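Local coordinates for PUA domain-containing protein (Archaeoglobus fulgidus DSM 4304, PDB 2Q07) that is of unknown function but probably takes part in archaeosine-tRNA biosynthesis, this C-terminal part carrying a PUA domain consistent with RNA binding, at residues 21-25 with 72-76; 104-109 with 131-135; 176-181 with 214-218; 181-185 with 220-225. All blocks are in the same frame, centred on the assembly; numbering follows the deposited sequence.

Contact 1: 21-25 with 72-76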
loop_
_atom_site.group_PDB
_atom_site.type_symbol
_atom_site.label_atom_id
_atom_site.label_comp_id
_atom_site.label_asym_id
_atom_site.label_seq_id
_atom_site.Cartn_x
_atom_site.Cartn_y
_atom_site.Cartn_z
ATOM N N ALA A 21 -7.463 0.844 -1.542
ATOM C CA ALA A 21 -6.699 1.109 -0.331
ATOM C C ALA A 21 -7.661 1.338 0.826
ATOM O O ALA A 21 -7.420 0.897 1.942
ATOM C CB ALA A 21 -5.787 2.330 -0.530
ATOM N N LEU A 22 -8.773 2.006 0.544
ATOM C CA LEU A 22 -9.763 2.288 1.571
ATOM C C LEU A 22 -10.391 1.020 2.137
ATOM O O LEU A 22 -10.667 0.947 3.326
ATOM C CB LEU A 22 -10.861 3.206 1.017
ATOM C CG LEU A 22 -11.905 3.730 2.010
ATOM C CD1 LEU A 22 -11.267 4.674 3.019
ATOM C CD2 LEU A 22 -12.999 4.451 1.235
ATOM N N GLU A 23 -10.627 0.013 1.307
ATOM C CA GLU A 23 -11.231 -1.199 1.852
ATOM C C GLU A 23 -10.215 -2.113 2.535
ATOM O O GLU A 23 -10.589 -2.966 3.335
ATOM C CB GLU A 23 -12.029 -1.962 0.775
ATOM C CG GLU A 23 -11.253 -2.492 -0.404
ATOM C CD GLU A 23 -12.149 -3.252 -1.389
ATOM O OE1 GLU A 23 -12.769 -4.261 -0.984
ATOM O OE2 GLU A 23 -12.238 -2.841 -2.568
ATOM N N CYS A 24 -8.931 -1.908 2.250
ATOM C CA CYS A 24 -7.880 -2.731 2.848
ATOM C C CYS A 24 -7.192 -2.061 4.040
ATOM O O CYS A 24 -6.392 -2.689 4.734
ATOM C CB CYS A 24 -6.825 -3.086 1.791
ATOM S SG CYS A 24 -7.490 -3.957 0.339
ATOM N N TYR A 25 -7.521 -0.795 4.274
ATOM C CA TYR A 25 -6.919 -0.003 5.347
ATOM C C TYR A 25 -7.264 -0.474 6.757
ATOM O O TYR A 25 -8.419 -0.432 7.162
ATOM C CB TYR A 25 -7.338 1.459 5.174
ATOM C CG TYR A 25 -6.629 2.443 6.070
ATOM C CD1 TYR A 25 -5.272 2.297 6.374
ATOM C CD2 TYR A 25 -7.303 3.549 6.582
ATOM C CE1 TYR A 25 -4.605 3.232 7.169
ATOM C CE2 TYR A 25 -6.652 4.486 7.374
ATOM C CZ TYR A 25 -5.306 4.325 7.665
ATOM O OH TYR A 25 -4.662 5.254 8.449
ATOM N N PRO A 72 -2.076 6.554 2.999
ATOM C CA PRO A 72 -1.772 6.026 4.324
ATOM C C PRO A 72 -0.347 5.480 4.187
ATOM O O PRO A 72 0.008 4.903 3.152
ATOM C CB PRO A 72 -2.804 4.909 4.495
ATOM C CG PRO A 72 -3.998 5.460 3.751
ATOM C CD PRO A 72 -3.361 6.023 2.500
ATOM N N ARG A 73 0.466 5.669 5.208
ATOM C CA ARG A 73 1.843 5.199 5.167
ATOM C C ARG A 73 1.985 3.743 4.699
ATOM O O ARG A 73 2.973 3.383 4.058
ATOM C CB ARG A 73 2.481 5.363 6.543
ATOM C CG ARG A 73 3.861 4.727 6.676
ATOM C CD ARG A 73 4.877 5.743 7.143
ATOM N NE ARG A 73 5.324 6.591 6.049
ATOM C CZ ARG A 73 5.772 7.834 6.186
ATOM N NH1 ARG A 73 5.836 8.408 7.382
ATOM N NH2 ARG A 73 6.174 8.495 5.113
ATOM N N GLU A 74 0.984 2.921 5.004
ATOM C CA GLU A 74 1.006 1.499 4.641
ATOM C C GLU A 74 0.963 1.208 3.147
ATOM O O GLU A 74 1.295 0.104 2.721
ATOM C CB GLU A 74 -0.153 0.766 5.316
ATOM C CG GLU A 74 -0.071 0.705 6.842
ATOM C CD GLU A 74 -0.457 2.007 7.530
ATOM O OE1 GLU A 74 -0.842 2.983 6.853
ATOM O OE2 GLU A 74 -0.381 2.046 8.769
ATOM N N PHE A 75 0.548 2.185 2.351
ATOM C CA PHE A 75 0.466 1.990 0.912
ATOM C C PHE A 75 1.504 2.823 0.164
ATOM O O PHE A 75 1.476 2.884 -1.060
ATOM C CB PHE A 75 -0.934 2.369 0.404
ATOM C CG PHE A 75 -2.065 1.641 1.091
ATOM C CD1 PHE A 75 -2.917 2.316 1.962
ATOM C CD2 PHE A 75 -2.289 0.282 0.852
ATOM C CE1 PHE A 75 -3.975 1.655 2.586
ATOM C CE2 PHE A 75 -3.348 -0.393 1.469
ATOM C CZ PHE A 75 -4.196 0.298 2.340
ATOM N N GLU A 76 2.428 3.449 0.884
ATOM C CA GLU A 76 3.400 4.318 0.225
ATOM C C GLU A 76 4.404 3.633 -0.711
ATOM O O GLU A 76 5.211 4.303 -1.339
ATOM C CB GLU A 76 4.135 5.179 1.264
ATOM C CG GLU A 76 5.434 4.620 1.779
ATOM C CD GLU A 76 6.245 5.664 2.544
ATOM O OE1 GLU A 76 7.469 5.469 2.677
ATOM O OE2 GLU A 76 5.665 6.672 3.019
HETATM O O HOH W 1 -1.994 4.993 8.504
#

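Contact 2: 104-109 with 131-135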
loop_
_atom_site.group_PDB
_atom_site.type_symbol
_atom_site.label_atom_id
_atom_site.label_comp_id
_atom_site.label_asym_id
_atom_site.label_seq_id
_atom_site.Cartn_x
_atom_site.Cartn_y
_atom_site.Cartn_z
ATOM N N LEU A 104 -9.265 12.270 2.086
ATOM C CA LEU A 104 -8.632 12.233 3.397
ATOM C C LEU A 104 -9.665 11.881 4.466
ATOM O O LEU A 104 -9.390 11.075 5.369
ATOM C CB LEU A 104 -7.985 13.582 3.736
ATOM C CG LEU A 104 -7.451 13.698 5.174
ATOM C CD1 LEU A 104 -6.337 12.671 5.415
ATOM C CD2 LEU A 104 -6.923 15.112 5.426
ATOM N N LYS A 105 -10.848 12.490 4.358
ATOM C CA LYS A 105 -11.933 12.238 5.299
ATOM C C LYS A 105 -12.306 10.761 5.323
ATOM O O LYS A 105 -12.564 10.197 6.385
ATOM C CB LYS A 105 -13.188 13.047 4.951
ATOM C CG LYS A 105 -14.313 12.795 5.960
ATOM C CD LYS A 105 -15.457 13.790 5.883
ATOM C CE LYS A 105 -16.433 13.458 4.778
ATOM N NZ LYS A 105 -17.675 14.271 4.914
ATOM N N ARG A 106 -12.351 10.149 4.141
ATOM C CA ARG A 106 -12.690 8.735 4.024
ATOM C C ARG A 106 -11.742 7.840 4.794
ATOM O O ARG A 106 -12.177 6.922 5.477
ATOM C CB ARG A 106 -12.707 8.324 2.556
ATOM C CG ARG A 106 -13.695 9.139 1.764
ATOM C CD ARG A 106 -14.114 8.440 0.502
ATOM N NE ARG A 106 -15.050 9.264 -0.251
ATOM C CZ ARG A 106 -15.745 8.830 -1.293
ATOM N NH1 ARG A 106 -15.611 7.573 -1.702
ATOM N NH2 ARG A 106 -16.569 9.655 -1.926
ATOM N N PHE A 107 -10.444 8.108 4.690
ATOM C CA PHE A 107 -9.454 7.311 5.409
ATOM C C PHE A 107 -9.539 7.531 6.922
ATOM O O PHE A 107 -9.387 6.598 7.702
ATOM C CB PHE A 107 -8.044 7.639 4.917
ATOM C CG PHE A 107 -7.689 6.976 3.612
ATOM C CD1 PHE A 107 -7.488 7.733 2.463
ATOM C CD2 PHE A 107 -7.531 5.598 3.541
ATOM C CE1 PHE A 107 -7.130 7.128 1.265
ATOM C CE2 PHE A 107 -7.171 4.978 2.341
ATOM C CZ PHE A 107 -6.971 5.742 1.204
ATOM N N ILE A 108 -9.778 8.770 7.330
ATOM C CA ILE A 108 -9.893 9.091 8.745
ATOM C C ILE A 108 -11.118 8.384 9.335
ATOM O O ILE A 108 -11.046 7.785 10.406
ATOM C CB ILE A 108 -10.051 10.608 8.956
ATOM C CG1 ILE A 108 -8.717 11.309 8.704
ATOM C CG2 ILE A 108 -10.576 10.903 10.377
ATOM C CD1 ILE A 108 -8.832 12.834 8.798
ATOM N N GLU A 109 -12.242 8.452 8.630
ATOM C CA GLU A 109 -13.462 7.817 9.118
ATOM C C GLU A 109 -13.407 6.284 9.033
ATOM O O GLU A 109 -13.909 5.589 9.909
ATOM C CB GLU A 109 -14.674 8.405 8.379
ATOM C CG GLU A 109 -14.915 9.867 8.800
ATOM C CD GLU A 109 -16.220 10.476 8.299
ATOM O OE1 GLU A 109 -16.841 11.230 9.084
ATOM O OE2 GLU A 109 -16.624 10.220 7.137
ATOM N N VAL A 131 -11.871 18.953 6.600
ATOM C CA VAL A 131 -12.270 17.674 7.186
ATOM C C VAL A 131 -12.636 17.763 8.668
ATOM O O VAL A 131 -13.575 17.105 9.128
ATOM C CB VAL A 131 -11.150 16.624 7.045
ATOM C CG1 VAL A 131 -11.614 15.299 7.615
ATOM C CG2 VAL A 131 -10.743 16.470 5.581
ATOM N N GLU A 132 -11.883 18.565 9.413
ATOM C CA GLU A 132 -12.120 18.724 10.837
ATOM C C GLU A 132 -13.591 18.951 11.149
ATOM O O GLU A 132 -14.127 18.341 12.063
ATOM C CB GLU A 132 -11.304 19.894 11.388
ATOM C CG GLU A 132 -11.491 20.106 12.884
ATOM C CD GLU A 132 -10.802 21.364 13.402
ATOM O OE1 GLU A 132 -10.891 21.616 14.624
ATOM O OE2 GLU A 132 -10.181 22.098 12.599
ATOM N N ASP A 133 -14.242 19.820 10.379
ATOM C CA ASP A 133 -15.650 20.140 10.600
ATOM C C ASP A 133 -16.630 19.013 10.265
ATOM O O ASP A 133 -17.818 19.111 10.574
ATOM C CB ASP A 133 -16.060 21.379 9.785
ATOM C CG ASP A 133 -15.205 22.603 10.083
ATOM O OD1 ASP A 133 -14.888 22.855 11.267
ATOM O OD2 ASP A 133 -14.866 23.328 9.123
ATOM N N GLU A 134 -16.152 17.950 9.635
ATOM C CA GLU A 134 -17.047 16.870 9.255
ATOM C C GLU A 134 -16.822 15.536 9.968
ATOM O O GLU A 134 -17.594 14.599 9.780
ATOM C CB GLU A 134 -16.966 16.657 7.742
ATOM C CG GLU A 134 -16.995 17.951 6.945
ATOM C CD GLU A 134 -17.028 17.711 5.450
ATOM O OE1 GLU A 134 -16.392 16.737 4.995
ATOM O OE2 GLU A 134 -17.680 18.500 4.730
ATOM N N VAL A 135 -15.777 15.447 10.783
ATOM C CA VAL A 135 -15.475 14.205 11.484
ATOM C C VAL A 135 -15.675 14.317 12.994
ATOM O O VAL A 135 -15.563 15.399 13.556
ATOM C CB VAL A 135 -14.021 13.766 11.206
ATOM C CG1 VAL A 135 -13.784 13.702 9.696
ATOM C CG2 VAL A 135 -13.053 14.745 11.854
HETATM O O HOH W 2 -18.297 12.857 7.517
#

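Contact 3: 176-181 with 214-218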
loop_
_atom_site.group_PDB
_atom_site.type_symbol
_atom_site.label_atom_id
_atom_site.label_comp_id
_atom_site.label_asym_id
_atom_site.label_seq_id
_atom_site.Cartn_x
_atom_site.Cartn_y
_atom_site.Cartn_z
HETATM N N MSE A 176 0.155 -4.515 1.663
HETATM C CA MSE A 176 0.362 -4.687 0.227
HETATM C C MSE A 176 -0.221 -6.018 -0.240
HETATM O O MSE A 176 -0.772 -6.111 -1.334
HETATM C CB MSE A 176 1.846 -4.599 -0.107
HETATM C CG MSE A 176 2.436 -3.253 0.265
HETATM SE SE MSE A 176 4.247 -3.050 -0.297
HETATM C CE MSE A 176 5.163 -3.665 1.269
ATOM N N LEU A 177 -0.092 -7.040 0.598
ATOM C CA LEU A 177 -0.636 -8.363 0.303
ATOM C C LEU A 177 -2.163 -8.256 0.232
ATOM O O LEU A 177 -2.811 -8.795 -0.673
ATOM C CB LEU A 177 -0.231 -9.339 1.410
ATOM C CG LEU A 177 1.155 -9.965 1.287
ATOM C CD1 LEU A 177 1.418 -10.885 2.483
ATOM C CD2 LEU A 177 1.222 -10.761 -0.025
ATOM N N SER A 178 -2.726 -7.545 1.202
ATOM C CA SER A 178 -4.164 -7.322 1.284
ATOM C C SER A 178 -4.626 -6.587 0.027
ATOM O O SER A 178 -5.558 -7.009 -0.650
ATOM C CB SER A 178 -4.476 -6.497 2.535
ATOM O OG SER A 178 -5.867 -6.364 2.743
ATOM N N TYR A 179 -3.944 -5.487 -0.281
ATOM C CA TYR A 179 -4.250 -4.679 -1.454
ATOM C C TYR A 179 -4.285 -5.531 -2.739
ATOM O O TYR A 179 -5.296 -5.596 -3.442
ATOM C CB TYR A 179 -3.187 -3.577 -1.595
ATOM C CG TYR A 179 -3.460 -2.569 -2.688
ATOM C CD1 TYR A 179 -4.120 -1.373 -2.409
ATOM C CD2 TYR A 179 -3.082 -2.821 -4.008
ATOM C CE1 TYR A 179 -4.401 -0.455 -3.409
ATOM C CE2 TYR A 179 -3.359 -1.906 -5.024
ATOM C CZ TYR A 179 -4.021 -0.727 -4.713
ATOM O OH TYR A 179 -4.325 0.172 -5.700
ATOM N N GLN A 180 -3.170 -6.190 -3.024
ATOM C CA GLN A 180 -3.023 -7.006 -4.230
ATOM C C GLN A 180 -3.770 -8.328 -4.303
ATOM O O GLN A 180 -4.261 -8.694 -5.369
ATOM C CB GLN A 180 -1.543 -7.283 -4.475
ATOM C CG GLN A 180 -0.708 -6.039 -4.664
ATOM C CD GLN A 180 0.772 -6.342 -4.674
ATOM O OE1 GLN A 180 1.234 -7.189 -5.434
ATOM N NE2 GLN A 180 1.526 -5.642 -3.837
ATOM N N PHE A 181 -3.869 -9.039 -3.186
ATOM C CA PHE A 181 -4.517 -10.349 -3.190
ATOM C C PHE A 181 -5.658 -10.547 -2.204
ATOM O O PHE A 181 -6.319 -11.587 -2.230
ATOM C CB PHE A 181 -3.465 -11.437 -2.934
ATOM C CG PHE A 181 -2.236 -11.302 -3.779
ATOM C CD1 PHE A 181 -1.018 -10.946 -3.202
ATOM C CD2 PHE A 181 -2.293 -11.510 -5.153
ATOM C CE1 PHE A 181 0.122 -10.800 -3.972
ATOM C CE2 PHE A 181 -1.151 -11.365 -5.943
ATOM C CZ PHE A 181 0.058 -11.008 -5.351
HETATM N N MSE A 214 5.055 -2.865 -6.468
HETATM C CA MSE A 214 4.113 -3.858 -5.962
HETATM C C MSE A 214 4.899 -5.031 -5.401
HETATM O O MSE A 214 6.116 -5.097 -5.553
HETATM C CB MSE A 214 3.191 -4.347 -7.083
HETATM C CG MSE A 214 3.858 -5.280 -8.082
HETATM SE SE MSE A 214 2.799 -5.545 -9.695
HETATM C CE MSE A 214 1.213 -6.298 -8.899
ATOM N N LEU A 215 4.197 -5.957 -4.761
ATOM C CA LEU A 215 4.829 -7.133 -4.180
ATOM C C LEU A 215 4.992 -8.248 -5.191
ATOM O O LEU A 215 4.087 -8.510 -5.979
ATOM C CB LEU A 215 3.990 -7.694 -3.030
ATOM C CG LEU A 215 4.073 -7.105 -1.626
ATOM C CD1 LEU A 215 3.163 -7.903 -0.710
ATOM C CD2 LEU A 215 5.500 -7.151 -1.121
ATOM N N ASP A 216 6.154 -8.888 -5.171
ATOM C CA ASP A 216 6.396 -10.032 -6.026
ATOM C C ASP A 216 6.186 -11.168 -5.027
ATOM O O ASP A 216 6.581 -11.036 -3.867
ATOM C CB ASP A 216 7.841 -10.055 -6.542
ATOM C CG ASP A 216 8.029 -11.037 -7.686
ATOM O OD1 ASP A 216 7.119 -11.868 -7.900
ATOM O OD2 ASP A 216 9.073 -10.984 -8.370
ATOM N N ILE A 217 5.557 -12.264 -5.448
ATOM C CA ILE A 217 5.312 -13.395 -4.548
ATOM C C ILE A 217 5.994 -14.665 -5.030
ATOM O O ILE A 217 6.260 -14.815 -6.221
ATOM C CB ILE A 217 3.808 -13.704 -4.415
ATOM C CG1 ILE A 217 3.223 -14.014 -5.797
ATOM C CG2 ILE A 217 3.091 -12.531 -3.746
ATOM C CD1 ILE A 217 1.782 -14.501 -5.775
ATOM N N TYR A 218 6.251 -15.586 -4.106
ATOM C CA TYR A 218 6.903 -16.837 -4.457
ATOM C C TYR A 218 6.041 -18.086 -4.273
ATOM O O TYR A 218 4.824 -17.979 -4.227
ATOM C CB TYR A 218 8.245 -16.920 -3.734
ATOM C CG TYR A 218 9.111 -15.733 -4.131
ATOM C CD1 TYR A 218 9.055 -14.534 -3.413
ATOM C CD2 TYR A 218 9.881 -15.766 -5.289
ATOM C CE1 TYR A 218 9.745 -13.400 -3.844
ATOM C CE2 TYR A 218 10.576 -14.634 -5.735
ATOM C CZ TYR A 218 10.499 -13.457 -5.006
ATOM O OH TYR A 218 11.153 -12.335 -5.442
#

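Contact 4: 181-185 with 220-225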
loop_
_atom_site.group_PDB
_atom_site.type_symbol
_atom_site.label_atom_id
_atom_site.label_comp_id
_atom_site.label_asym_id
_atom_site.label_seq_id
_atom_site.Cartn_x
_atom_site.Cartn_y
_atom_site.Cartn_z
ATOM N N PHE A 181 -3.869 -9.039 -3.186
ATOM C CA PHE A 181 -4.517 -10.349 -3.190
ATOM C C PHE A 181 -5.658 -10.547 -2.204
ATOM O O PHE A 181 -6.319 -11.587 -2.230
ATOM C CB PHE A 181 -3.465 -11.437 -2.934
ATOM C CG PHE A 181 -2.236 -11.302 -3.779
ATOM C CD1 PHE A 181 -1.018 -10.946 -3.202
ATOM C CD2 PHE A 181 -2.293 -11.510 -5.153
ATOM C CE1 PHE A 181 0.122 -10.800 -3.972
ATOM C CE2 PHE A 181 -1.151 -11.365 -5.943
ATOM C CZ PHE A 181 0.058 -11.008 -5.351
ATOM N N GLY A 182 -5.890 -9.573 -1.329
ATOM C CA GLY A 182 -6.967 -9.719 -0.372
ATOM C C GLY A 182 -6.675 -10.802 0.645
ATOM O O GLY A 182 -7.592 -11.467 1.128
ATOM N N ILE A 183 -5.395 -11.004 0.956
ATOM C CA ILE A 183 -4.996 -11.996 1.955
ATOM C C ILE A 183 -3.885 -11.385 2.803
ATOM O O ILE A 183 -3.439 -10.262 2.551
ATOM C CB ILE A 183 -4.410 -13.305 1.330
ATOM C CG1 ILE A 183 -2.981 -13.060 0.828
ATOM C CG2 ILE A 183 -5.294 -13.807 0.190
ATOM C CD1 ILE A 183 -2.328 -14.292 0.206
ATOM N N THR A 184 -3.444 -12.136 3.805
ATOM C CA THR A 184 -2.347 -11.706 4.648
ATOM C C THR A 184 -1.472 -12.923 4.923
ATOM O O THR A 184 -1.879 -14.053 4.664
ATOM C CB THR A 184 -2.827 -11.104 5.982
ATOM O OG1 THR A 184 -1.718 -10.450 6.614
ATOM C CG2 THR A 184 -3.378 -12.183 6.909
ATOM N N TRP A 185 -0.268 -12.693 5.430
ATOM C CA TRP A 185 0.645 -13.786 5.718
ATOM C C TRP A 185 1.641 -13.380 6.787
ATOM O O TRP A 185 1.922 -12.197 6.971
ATOM C CB TRP A 185 1.417 -14.193 4.459
ATOM C CG TRP A 185 0.974 -15.480 3.839
ATOM C CD1 TRP A 185 -0.159 -15.697 3.101
ATOM C CD2 TRP A 185 1.673 -16.722 3.874
ATOM N NE1 TRP A 185 -0.202 -17.003 2.670
ATOM C CE2 TRP A 185 0.911 -17.654 3.129
ATOM C CE3 TRP A 185 2.873 -17.142 4.461
ATOM C CZ2 TRP A 185 1.310 -18.978 2.957
ATOM C CZ3 TRP A 185 3.269 -18.453 4.292
ATOM C CH2 TRP A 185 2.489 -19.359 3.543
ATOM N N LYS A 220 5.018 -20.569 -1.825
ATOM C CA LYS A 220 3.996 -20.791 -0.804
ATOM C C LYS A 220 2.748 -19.939 -0.985
ATOM O O LYS A 220 1.629 -20.441 -0.869
ATOM C CB LYS A 220 4.575 -20.545 0.595
ATOM C CG LYS A 220 6.086 -20.679 0.670
ATOM C CD LYS A 220 6.747 -19.566 -0.148
ATOM C CE LYS A 220 8.230 -19.739 -0.299
ATOM N NZ LYS A 220 8.714 -18.766 -1.309
ATOM N N ILE A 221 2.933 -18.653 -1.274
ATOM C CA ILE A 221 1.795 -17.763 -1.457
ATOM C C ILE A 221 1.031 -18.091 -2.727
ATOM O O ILE A 221 -0.187 -18.210 -2.690
ATOM C CB ILE A 221 2.224 -16.278 -1.487
ATOM C CG1 ILE A 221 2.822 -15.897 -0.131
ATOM C CG2 ILE A 221 1.029 -15.400 -1.814
ATOM C CD1 ILE A 221 3.094 -14.420 0.044
ATOM N N ALA A 222 1.751 -18.223 -3.840
ATOM C CA ALA A 222 1.150 -18.573 -5.125
ATOM C C ALA A 222 0.367 -19.878 -4.954
ATOM O O ALA A 222 -0.717 -20.040 -5.521
ATOM C CB ALA A 222 2.250 -18.752 -6.189
ATOM N N ALA A 223 0.935 -20.797 -4.172
ATOM C CA ALA A 223 0.315 -22.091 -3.893
ATOM C C ALA A 223 -0.997 -21.862 -3.158
ATOM O O ALA A 223 -2.012 -22.482 -3.471
ATOM C CB ALA A 223 1.248 -22.957 -3.040
ATOM N N TYR A 224 -0.972 -20.957 -2.186
ATOM C CA TYR A 224 -2.169 -20.646 -1.424
ATOM C C TYR A 224 -3.236 -20.044 -2.334
ATOM O O TYR A 224 -4.395 -20.454 -2.283
ATOM C CB TYR A 224 -1.851 -19.668 -0.294
ATOM C CG TYR A 224 -3.073 -19.275 0.500
ATOM C CD1 TYR A 224 -3.630 -20.151 1.436
ATOM C CD2 TYR A 224 -3.687 -18.040 0.304
ATOM C CE1 TYR A 224 -4.768 -19.806 2.158
ATOM C CE2 TYR A 224 -4.830 -17.683 1.023
ATOM C CZ TYR A 224 -5.361 -18.570 1.947
ATOM O OH TYR A 224 -6.480 -18.216 2.669
ATOM N N LEU A 225 -2.847 -19.076 -3.165
ATOM C CA LEU A 225 -3.787 -18.431 -4.090
ATOM C C LEU A 225 -4.382 -19.446 -5.078
ATOM O O LEU A 225 -5.564 -19.372 -5.429
ATOM C CB LEU A 225 -3.092 -17.300 -4.874
ATOM C CG LEU A 225 -2.539 -16.091 -4.098
ATOM C CD1 LEU A 225 -1.710 -15.207 -5.024
ATOM C CD2 LEU A 225 -3.686 -15.304 -3.504
#

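Contact 1: 21-25 with 72-76
Tyr25, the first residue beyond helix 16-24, lays its ring against Pro72, while Phe75 spreads beneath Ala21 one helical turn earlier. From CB of Tyr25 the side chain sets out with CG anti to the backbone N (chi1 -171°), which turns the ring toward residues 72-76. At CD1 it comes 4.1 Å from CE1 of Phe75; at CE1 it lies 3.6 Å from CB of Pro72. One ring face has CG of Pro72 above it, offset toward the rim, a CH-pi contact suited to proline's compact ring of restricted flexibility. Beyond CZ, the OH lies 2.7 Å from a water, which is 2.8 Å from OE1 of Glu74 and so bridges the two side chains. All this lies inside the alpha/beta domain of the DUF5591 region, where helix 16-24 packs beside helix 94-111, whose Phe107 meets Tyr25 edge-to-face; helix 168-181 adds His175, edge-to-face with Phe75. The Phe75 ring receives the CB of Ala21 almost over its centre, 3.7 Å from the centroid and 14° off the normal. Alanine's small methyl suits this close approach of helix to ring. CZ of this ring approaches the O of Ala21 to 3.3 Å, and the N of Tyr25, weakly hydrogen-bonded to that O, lies at the ring's edge.

Contact 2: 104-109 with 131-135
Lys105 and Val131 bring their CA atoms to 5.8 Å, and Glu109 and Val135 theirs to 7.1 Å, so residues 131-135, at the C-terminal part of helix 123-132, run close beside helix 94-111. Both helices belong to the alpha/beta domain: helix 123-132 is the connection of a beta-alpha-beta unit between the adjacent parallel strands 115-118 and 138-141. Val131 is short and branched, so it presents two methyls to the helix at close range. Its CG1, anti to the backbone N (chi1 -178°), lies 3.8 Å from CB of Lys105 and also meets CD1 of Ile108, while CG2 reaches CD2 of Leu104 on the buried side. Val135 extends the apolar seam, its CG1 lying alongside CG of Lys105 at 3.9 Å. The aliphatic part of the lysine thus belongs to the packing, and a bend at chi3 (81°) carries the amine across the side chain of Glu134. There NZ makes a salt bridge to OE1 at 2.8 Å, approaching from 62° above the carboxylate plane. On this outer, more exposed rim Glu109 also touches CG1 of Val135, but its polar link to residues 131-135 runs through a water that accepts from NZ of Lys105 and donates to OE1 of Glu109 at 2.7 Å and to the backbone O of Glu134 at 2.9 Å.

Contact 3: 176-181 with 214-218
Met214, modelled as selenomethionine, opens strand 214-217 and packs next to Gln180, whose long, extended side chain leaves helix 168-181 and brings its amide group beside Leu215. Leu215 comes next and has the largest share of the contact. Its CD1 meets two neighbouring helix residues, 3.6 Å from CB of Met176 (also selenomethionine) and 3.5 Å from CG of Leu177; the two leucine side chains cross at about a right angle. Asp216 then turns to the other side of the strand, where it forms a salt bridge with Arg295. Ile217 returns to the helix: with CG2 anti to the carbonyl carbon, this methyl stands 3.4 Å from CE1 of Phe181, and the ring has CB of Gln180 over one face. Val261 of the C-terminal sheet touches Phe181, Met214 and Ile217. Apolar residues alternating with an aspartate on the opposite side of the strand let one strand face the helix, which crosses it at -84° with axes 8.6 Å apart: a helix-on-sheet (alpha+beta) layer of the pre-PUA region, with the helix laid across an edge strand of its antiparallel sheet.

Contact 4: 181-185 with 220-225
Leu225 sets its CD1 over a face of the Phe181 ring, 3.7 Å from CD2 and toward the rim, at the closely packed end of the contact, where both residues are buried. Its other methyl, CD2, touches CB of Phe181 and CD1 of Ile183, so a single leucine fork serves two residues of the loop. Ile183 is the middle of the interface: CD1 also has CG2 of Ile221 at 4.1 Å and CD2 of Tyr224 at 4.0 Å, while CG2 meets the edge of the Tyr224 ring, using both branches. The solvent side is formed by partly exposed Trp185, Tyr224 and Lys220. Trp185 lies flat on Ile221, whose CG1 is 4.1 Å from the centroid of the five-membered ring and 7° off its normal, and turns its edge to the face of Tyr224 in a T-shaped pair, planes 78° apart. Lys220 gives Trp185 its aliphatic root, CB 3.8 Å from CH2, while the amine turns away to hydrogen-bond the backbone O of Arg204. Helix 219-227 is thereby held against the loop between helix 168-181 and strand 188-190. Leu177 touches Trp185 and Ile221, Leu205 of strand 203-209 backs Trp185, and Val263 of strand 261-265 meets Leu225.

From the N terminus, contact 1 comes first, closing a loop that runs from helix 16-24 through strands 31-36 and 61-65 to the segment after strand 70-72. Contact 2 follows in series, joining helices 94-111 and 123-132 around strand 115-118; it touches contact 1 through Phe107, whose ring packs on Leu22 and Pro72. Later in the chain, contacts 3 and 4 cross: they share Phe181, their segments alternate, and strand 214-217 runs on into helix 219-227. Contact 3 encloses strands 188-190, 197-200 and 203-209; contact 4 encloses these and strand 214-217. Tyr179 and Ser178, packed against Ala21, Cys24 and Phe75, join contact 3 to contact 1, hence the pre-PUA region to the DUF5591 domain.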